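Local coordinates for ARF-like GTPase (Chlamydomonas reinhardtii, PDB 4M9Q), which belongs to the ARF-like small GTPases (Arl13B), a P-loop family of guanine-nucleotide-binding proteins, and here holds phosphoaminophosphonic acid-guanylate ester and a magnesium ion, at residues Lys17-Asn22 / Arg30-Thr35; Ile75-Asp80 / Met92-Val97. All coordinates share one frame; numbering follows the deposited sequence. Where two conformers were deposited one is given.

How the contacts relate
Contact 2 lies deep in the fold, where strand segment 75-80 packs against helix segment 92-97 through buried side chains. Contact 1 sits nearer the surface and is only partly buried: the helical segment 17-22 faces the loop segment 30-35, touching it directly at Thr-32 and sharing with it a magnesium ion and the nucleotide beside them. The chemistry differs: phosphate, metal and water bonds with a little methyl packing in contact 1, apolar and sulfur-aromatic packing in contact 2. No secondary-structure element is common to both. Their centres are about 17 Å apart, yet they touch where Val-78 packs on Lys-17 and Leu-20, on the side of the central sheet turned from helix 87-99.

Contact 1 of 2, residues Lys17-Asn22 / Arg30-Thr35; sequences KTTLLN and RDTTPT. With MG (magnesium ion), chain E; GNP (phosphoaminophosphonic acid-guanylate ester), chain D.
Thr-18 and Thr-35 meet at the magnesium ion, OG1 of Thr-18 at 1.9 Å from the metal and OG1 of Thr-35 at 2.0 Å. The phosphoaminophosphonic acid-guanylate ester adds O1G and O1B, and two waters bring the ligands to six. The two hydroxyl oxygens are brought together by the shared metal, not by a bond between them. In both threonines OG1 lies anti to the carbonyl carbon (chi1 -56° in Thr-18, -52° in Thr-35), which leaves each methyl pointing off the metal. The Thr-35 amide also binds O1G, N of Thr-35 to O1G of the nucleotide 2.7 Å, so one residue grips both ion and gamma-phosphate. From the helix side, Lys-17 bends its chain to put NZ 2.6 Å from O2G and 2.9 Å from O2B of the nucleotide. Farther along, the Thr-32 methyl CG2 rests on Asn-22 ND2 at 3.6 Å, and a water joins OG1 of Thr-19, OG1 of Thr-32 and the ribose O2'. In the second shell, Asp-54 hydrogen-bonds OG1 of Thr-18, and Gly-11 O takes a bond from Lys-17 NZ. Lys-17 and Thr-18 fit the P-loop (Walker A) pattern, and Thr-35 is probably the first-switch threonine of a small-GTPase magnesium-nucleotide site.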
loop_
_atom_site.group_PDB
_atom_site.type_symbol
_atom_site.label_atom_id
_atom_site.label_comp_id
_atom_site.label_asym_id
_atom_site.label_seq_id
_atom_site.Cartn_x
_atom_site.Cartn_y
_atom_site.Cartn_z
ATOM N N LYS A 17 -4.771 -4.248 -6.173
ATOM C CA LYS A 17 -4.582 -4.239 -4.722
ATOM C C LYS A 17 -5.320 -5.411 -4.108
ATOM O O LYS A 17 -4.749 -6.202 -3.350
ATOM C CB LYS A 17 -5.141 -2.973 -4.116
ATOM C CG LYS A 17 -4.547 -1.708 -4.666
ATOM C CD LYS A 17 -5.154 -0.443 -4.044
ATOM C CE LYS A 17 -6.564 -0.184 -4.560
ATOM N NZ LYS A 17 -6.574 0.233 -5.981
ATOM N N THR A 18 -6.608 -5.535 -4.422
ATOM C CA THR A 18 -7.389 -6.601 -3.837
ATOM C C THR A 18 -6.805 -7.973 -4.216
ATOM O O THR A 18 -6.666 -8.839 -3.363
ATOM C CB THR A 18 -8.868 -6.424 -4.169
ATOM O OG1 THR A 18 -9.281 -5.129 -3.718
ATOM C CG2 THR A 18 -9.783 -7.462 -3.467
ATOM N N THR A 19 -6.387 -8.149 -5.467
ATOM C CA THR A 19 -5.781 -9.415 -5.907
ATOM C C THR A 19 -4.459 -9.651 -5.172
ATOM O O THR A 19 -4.126 -10.745 -4.777
ATOM C CB THR A 19 -5.553 -9.403 -7.418
ATOM O OG1 THR A 19 -6.772 -8.995 -8.080
ATOM C CG2 THR A 19 -5.121 -10.807 -7.956
ATOM N N LEU A 20 -3.716 -8.584 -4.959
ATOM C CA LEU A 20 -2.442 -8.685 -4.277
ATOM C C LEU A 20 -2.658 -9.072 -2.822
ATOM O O LEU A 20 -2.025 -9.969 -2.284
ATOM C CB LEU A 20 -1.694 -7.379 -4.411
ATOM C CG LEU A 20 -0.265 -7.422 -3.901
ATOM C CD1 LEU A 20 0.591 -6.520 -4.794
ATOM C CD2 LEU A 20 -0.254 -7.010 -2.435
ATOM N N LEU A 21 -3.640 -8.472 -2.199
ATOM C CA LEU A 21 -3.951 -8.848 -0.839
ATOM C C LEU A 21 -4.344 -10.295 -0.708
ATOM O O LEU A 21 -3.846 -10.970 0.170
ATOM C CB LEU A 21 -5.081 -8.003 -0.303
ATOM C CG LEU A 21 -5.267 -8.212 1.194
ATOM C CD1 LEU A 21 -3.880 -8.120 1.862
ATOM C CD2 LEU A 21 -6.281 -7.237 1.761
ATOM N N ASN A 22 -5.254 -10.769 -1.555
ATOM C CA ASN A 22 -5.586 -12.179 -1.609
ATOM C C ASN A 22 -4.337 -13.020 -1.774
ATOM O O ASN A 22 -4.096 -13.905 -0.983
ATOM C CB ASN A 22 -6.593 -12.514 -2.735
ATOM C CG ASN A 22 -7.971 -11.888 -2.500
ATOM O OD1 ASN A 22 -8.337 -11.524 -1.358
ATOM N ND2 ASN A 22 -8.730 -11.721 -3.572
ATOM N N ARG A 30 -8.644 -16.113 -6.424
ATOM C CA ARG A 30 -10.025 -15.801 -6.096
ATOM C C ARG A 30 -10.500 -14.779 -7.111
ATOM O O ARG A 30 -9.712 -14.259 -7.902
ATOM C CB ARG A 30 -10.148 -15.239 -4.681
ATOM C CG ARG A 30 -11.495 -15.546 -4.044
ATOM C CD ARG A 30 -11.740 -14.726 -2.792
ATOM N NE ARG A 30 -11.171 -15.338 -1.592
ATOM C CZ ARG A 30 -11.641 -16.446 -1.016
ATOM N NH1 ARG A 30 -12.685 -17.107 -1.527
ATOM N NH2 ARG A 30 -11.052 -16.907 0.074
ATOM N N ASP A 31 -11.798 -14.530 -7.116
ATOM C CA ASP A 31 -12.376 -13.516 -7.979
ATOM C C ASP A 31 -12.536 -12.243 -7.196
ATOM O O ASP A 31 -12.712 -12.276 -5.966
ATOM C CB ASP A 31 -13.718 -13.968 -8.542
ATOM C CG ASP A 31 -13.554 -14.846 -9.760
ATOM O OD1 ASP A 31 -13.999 -16.013 -9.708
ATOM O OD2 ASP A 31 -12.958 -14.364 -10.753
ATOM N N THR A 32 -12.437 -11.123 -7.918
ATOM C CA THR A 32 -12.472 -9.804 -7.315
ATOM C C THR A 32 -13.310 -8.885 -8.165
ATOM O O THR A 32 -13.263 -8.941 -9.391
ATOM C CB THR A 32 -11.077 -9.160 -7.262
ATOM O OG1 THR A 32 -10.602 -8.977 -8.604
ATOM C CG2 THR A 32 -10.100 -9.989 -6.454
ATOM N N THR A 33 -14.029 -7.996 -7.500
ATOM C CA THR A 33 -14.753 -6.925 -8.174
ATOM C C THR A 33 -14.147 -5.658 -7.631
ATOM O O THR A 33 -13.548 -5.679 -6.582
ATOM C CB THR A 33 -16.292 -6.988 -7.871
ATOM O OG1 THR A 33 -16.516 -7.321 -6.491
ATOM C CG2 THR A 33 -16.996 -8.073 -8.727
ATOM N N PRO A 34 -14.329 -4.541 -8.317
ATOM C CA PRO A 34 -13.930 -3.253 -7.768
ATOM C C PRO A 34 -14.344 -3.036 -6.306
ATOM O O PRO A 34 -15.452 -3.315 -5.903
ATOM C CB PRO A 34 -14.651 -2.267 -8.677
ATOM C CG PRO A 34 -14.687 -2.971 -10.004
ATOM C CD PRO A 34 -14.987 -4.394 -9.631
ATOM N N THR A 35 -13.419 -2.546 -5.504
ATOM C CA THR A 35 -13.679 -2.321 -4.107
ATOM C C THR A 35 -14.346 -0.955 -3.925
ATOM O O THR A 35 -13.733 0.078 -4.154
ATOM C CB THR A 35 -12.349 -2.408 -3.376
ATOM O OG1 THR A 35 -11.722 -3.644 -3.766
ATOM C CG2 THR A 35 -12.524 -2.312 -1.868
HETATM MG MG MG E . -9.999 -3.750 -4.785
HETATM P PG GNP D . -10.116 -1.216 -7.004
HETATM O O1G GNP D . -10.723 -2.257 -5.921
HETATM O O2G GNP D . -9.065 -0.255 -6.347
HETATM O O3G GNP D . -11.314 -0.541 -7.697
HETATM N N3B GNP D . -9.179 -2.135 -8.084
HETATM P PB GNP D . -8.003 -3.159 -7.433
HETATM O O1B GNP D . -8.453 -3.810 -6.025
HETATM O O2B GNP D . -6.744 -2.344 -7.335
HETATM O O3A GNP D . -7.857 -4.227 -8.600
HETATM P PA GNP D . -8.115 -5.795 -8.534
HETATM O O1A GNP D . -9.589 -5.845 -8.419
HETATM O O2A GNP D . -7.202 -6.358 -7.502
HETATM O "O5'" GNP D . -7.598 -6.174 -9.996
HETATM C "C5'" GNP D . -8.086 -5.428 -11.137
HETATM C "C4'" GNP D . -8.064 -6.312 -12.412
HETATM O "O4'" GNP D . -6.687 -6.635 -12.656
HETATM C "C3'" GNP D . -8.705 -7.680 -12.234
HETATM O "O3'" GNP D . -9.083 -8.277 -13.473
HETATM C "C2'" GNP D . -7.583 -8.545 -11.770
HETATM O "O2'" GNP D . -7.736 -9.907 -12.040
HETATM C "C1'" GNP D . -6.471 -8.034 -12.631
HETATM N N9 GNP D . -5.112 -8.315 -12.160
HETATM C C8 GNP D . -4.671 -8.094 -10.923
HETATM N N7 GNP D . -3.368 -8.389 -10.827
HETATM C C5 GNP D . -2.967 -8.831 -12.024
HETATM C C6 GNP D . -1.685 -9.329 -12.553
HETATM O O6 GNP D . -0.669 -9.417 -11.839
HETATM N N1 GNP D . -1.652 -9.665 -13.825
HETATM C C2 GNP D . -2.746 -9.580 -14.645
HETATM N N2 GNP D . -2.584 -9.970 -15.912
HETATM N N3 GNP D . -3.963 -9.135 -14.237
HETATM C C4 GNP D . -4.120 -8.782 -12.917
HETATM O O HOH W 1 -8.353 -10.980 -9.451
HETATM O O HOH W 2 -10.880 -5.160 -6.043
HETATM O O HOH W 3 -9.121 -2.351 -3.594
#

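Contact 2 of 2, residues Ile75-Asp80 / Met92-Val97; sequences IVYVVD and MTMAEV
Tyr-77 and Met-94 both carry CG anti to the backbone N, at chi1 -165° and -168°, which sends the ring out from the strand and the thioether out from the helix until they overlap. Met-94 then lies along one face of the ring: SD stands 4.2 Å from the ring centroid, 20° off the normal and shifted toward the rim near CD2 and CG. Nearer the hydroxyl end, Met-94 CB makes a CH-pi contact with the same ring, 4.3 Å from CB to the centroid, so two parts of one side chain cover it. The phenol oxygen comes against the Thr-93 side chain, OH of Tyr-77 to CB of Thr-93 3.6 Å. Tyr-77 OH hydrogen-bonds Ser-90 OG, about one helical turn before Thr-93, while Thr-93 OG1 turns back to bond Glu-89 O. At the start of the strand, CD1 of Ile-75, in one of two conformers, approaches CG1 of Val-97, a contact that is therefore doubtful. Leu-132 also packs on Met-94, adding to the apolar surroundings. Strand and helix segments run nearly antiparallel, their axes 10.9 Å apart at closest. They are the first two elements of a beta-alpha-beta unit completed by strand 108-113, the recurring unit of the P-loop GTPase fold.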
loop_
_atom_site.group_PDB
_atom_site.type_symbol
_atom_site.label_atom_id
_atom_site.label_comp_id
_atom_site.label_asym_id
_atom_site.label_seq_id
_atom_site.Cartn_x
_atom_site.Cartn_y
_atom_site.Cartn_z
ATOM N N ILE A 75 2.857 2.235 3.909
ATOM C CA ILE A 75 1.960 2.123 2.773
ATOM C C ILE A 75 2.476 1.067 1.820
ATOM O O ILE A 75 3.682 0.943 1.656
ATOM C CB ILE A 75 1.902 3.458 2.023
ATOM C CG1 ILE A 75 0.902 4.379 2.714
ATOM C CG2 ILE A 75 1.570 3.247 0.535
ATOM C CD1 ILE A 75 0.345 5.441 1.788
ATOM N N VAL A 76 1.580 0.272 1.235
ATOM C CA VAL A 76 1.910 -0.464 0.049
ATOM C C VAL A 76 1.183 0.309 -1.060
ATOM O O VAL A 76 -0.025 0.461 -0.979
ATOM C CB VAL A 76 1.468 -1.895 0.121
ATOM C CG1 VAL A 76 1.715 -2.599 -1.203
ATOM C CG2 VAL A 76 2.170 -2.629 1.251
ATOM N N TYR A 77 1.912 0.840 -2.052
ATOM C CA TYR A 77 1.311 1.492 -3.176
ATOM C C TYR A 77 1.468 0.598 -4.407
ATOM O O TYR A 77 2.581 0.174 -4.730
ATOM C CB TYR A 77 1.970 2.823 -3.397
ATOM C CG TYR A 77 1.174 3.731 -4.320
ATOM C CD1 TYR A 77 0.109 4.445 -3.852
ATOM C CD2 TYR A 77 1.506 3.846 -5.664
ATOM C CE1 TYR A 77 -0.615 5.239 -4.696
ATOM C CE2 TYR A 77 0.779 4.630 -6.509
ATOM C CZ TYR A 77 -0.280 5.325 -6.016
ATOM O OH TYR A 77 -0.975 6.129 -6.853
ATOM N N VAL A 78 0.370 0.265 -5.074
ATOM C CA VAL A 78 0.383 -0.654 -6.182
ATOM C C VAL A 78 0.101 0.118 -7.453
ATOM O O VAL A 78 -0.836 0.928 -7.535
ATOM C CB VAL A 78 -0.686 -1.745 -5.987
ATOM C CG1 VAL A 78 -0.600 -2.814 -7.085
ATOM C CG2 VAL A 78 -0.554 -2.415 -4.611
ATOM N N VAL A 79 0.922 -0.146 -8.477
ATOM C CA VAL A 79 0.791 0.488 -9.767
ATOM C C VAL A 79 0.566 -0.600 -10.781
ATOM O O VAL A 79 1.207 -1.657 -10.718
ATOM C CB VAL A 79 2.079 1.211 -10.163
ATOM C CG1 VAL A 79 1.923 1.873 -11.529
ATOM C CG2 VAL A 79 2.414 2.262 -9.143
ATOM N N ASP A 80 -0.328 -0.347 -11.740
ATOM C CA ASP A 80 -0.462 -1.274 -12.872
ATOM C C ASP A 80 0.673 -0.921 -13.799
ATOM O O ASP A 80 0.603 0.096 -14.508
ATOM C CB ASP A 80 -1.835 -1.132 -13.537
ATOM C CG ASP A 80 -2.063 -2.092 -14.714
ATOM O OD1 ASP A 80 -1.100 -2.754 -15.185
ATOM O OD2 ASP A 80 -3.242 -2.136 -15.227
ATOM N N MET A 92 0.213 11.693 -9.447
ATOM C CA MET A 92 -0.459 12.787 -8.755
ATOM C C MET A 92 -1.132 12.224 -7.510
ATOM O O MET A 92 -1.212 12.879 -6.473
ATOM C CB MET A 92 -1.497 13.468 -9.645
ATOM C CG MET A 92 -0.910 14.204 -10.845
ATOM S SD MET A 92 -2.097 15.265 -11.717
ATOM C CE MET A 92 -3.713 14.621 -11.210
ATOM N N THR A 93 -1.617 10.996 -7.612
ATOM C CA THR A 93 -2.345 10.395 -6.505
ATOM C C THR A 93 -1.400 10.088 -5.339
ATOM O O THR A 93 -1.708 10.337 -4.158
ATOM C CB THR A 93 -3.049 9.123 -6.979
ATOM O OG1 THR A 93 -4.062 9.485 -7.922
ATOM C CG2 THR A 93 -3.689 8.467 -5.877
ATOM N N MET A 94 -0.234 9.575 -5.673
ATOM C CA MET A 94 0.765 9.332 -4.656
ATOM C C MET A 94 1.237 10.652 -4.065
ATOM O O MET A 94 1.385 10.768 -2.859
ATOM C CB MET A 94 1.944 8.538 -5.201
ATOM C CG MET A 94 2.840 8.025 -4.077
ATOM S SD MET A 94 3.960 6.702 -4.612
ATOM C CE MET A 94 4.728 7.611 -5.925
ATOM N N ALA A 95 1.454 11.649 -4.907
ATOM C CA ALA A 95 1.868 12.963 -4.412
ATOM C C ALA A 95 0.915 13.444 -3.283
ATOM O O ALA A 95 1.359 13.826 -2.209
ATOM C CB ALA A 95 1.930 13.983 -5.552
ATOM N N GLU A 96 -0.388 13.403 -3.544
ATOM C CA GLU A 96 -1.374 13.778 -2.564
ATOM C C GLU A 96 -1.191 13.039 -1.226
ATOM O O GLU A 96 -1.316 13.641 -0.149
ATOM C CB GLU A 96 -2.779 13.500 -3.088
ATOM C CG GLU A 96 -3.504 14.707 -3.675
ATOM C CD GLU A 96 -4.898 14.883 -3.080
ATOM O OE1 GLU A 96 -5.551 13.849 -2.730
ATOM O OE2 GLU A 96 -5.332 16.070 -2.953
ATOM N N VAL A 97 -0.920 11.740 -1.296
ATOM C CA VAL A 97 -0.713 10.958 -0.109
ATOM C C VAL A 97 0.535 11.462 0.594
ATOM O O VAL A 97 0.531 11.731 1.782
ATOM C CB VAL A 97 -0.553 9.454 -0.452
ATOM C CG1 VAL A 97 -0.018 8.693 0.745
ATOM C CG2 VAL A 97 -1.880 8.864 -0.920
#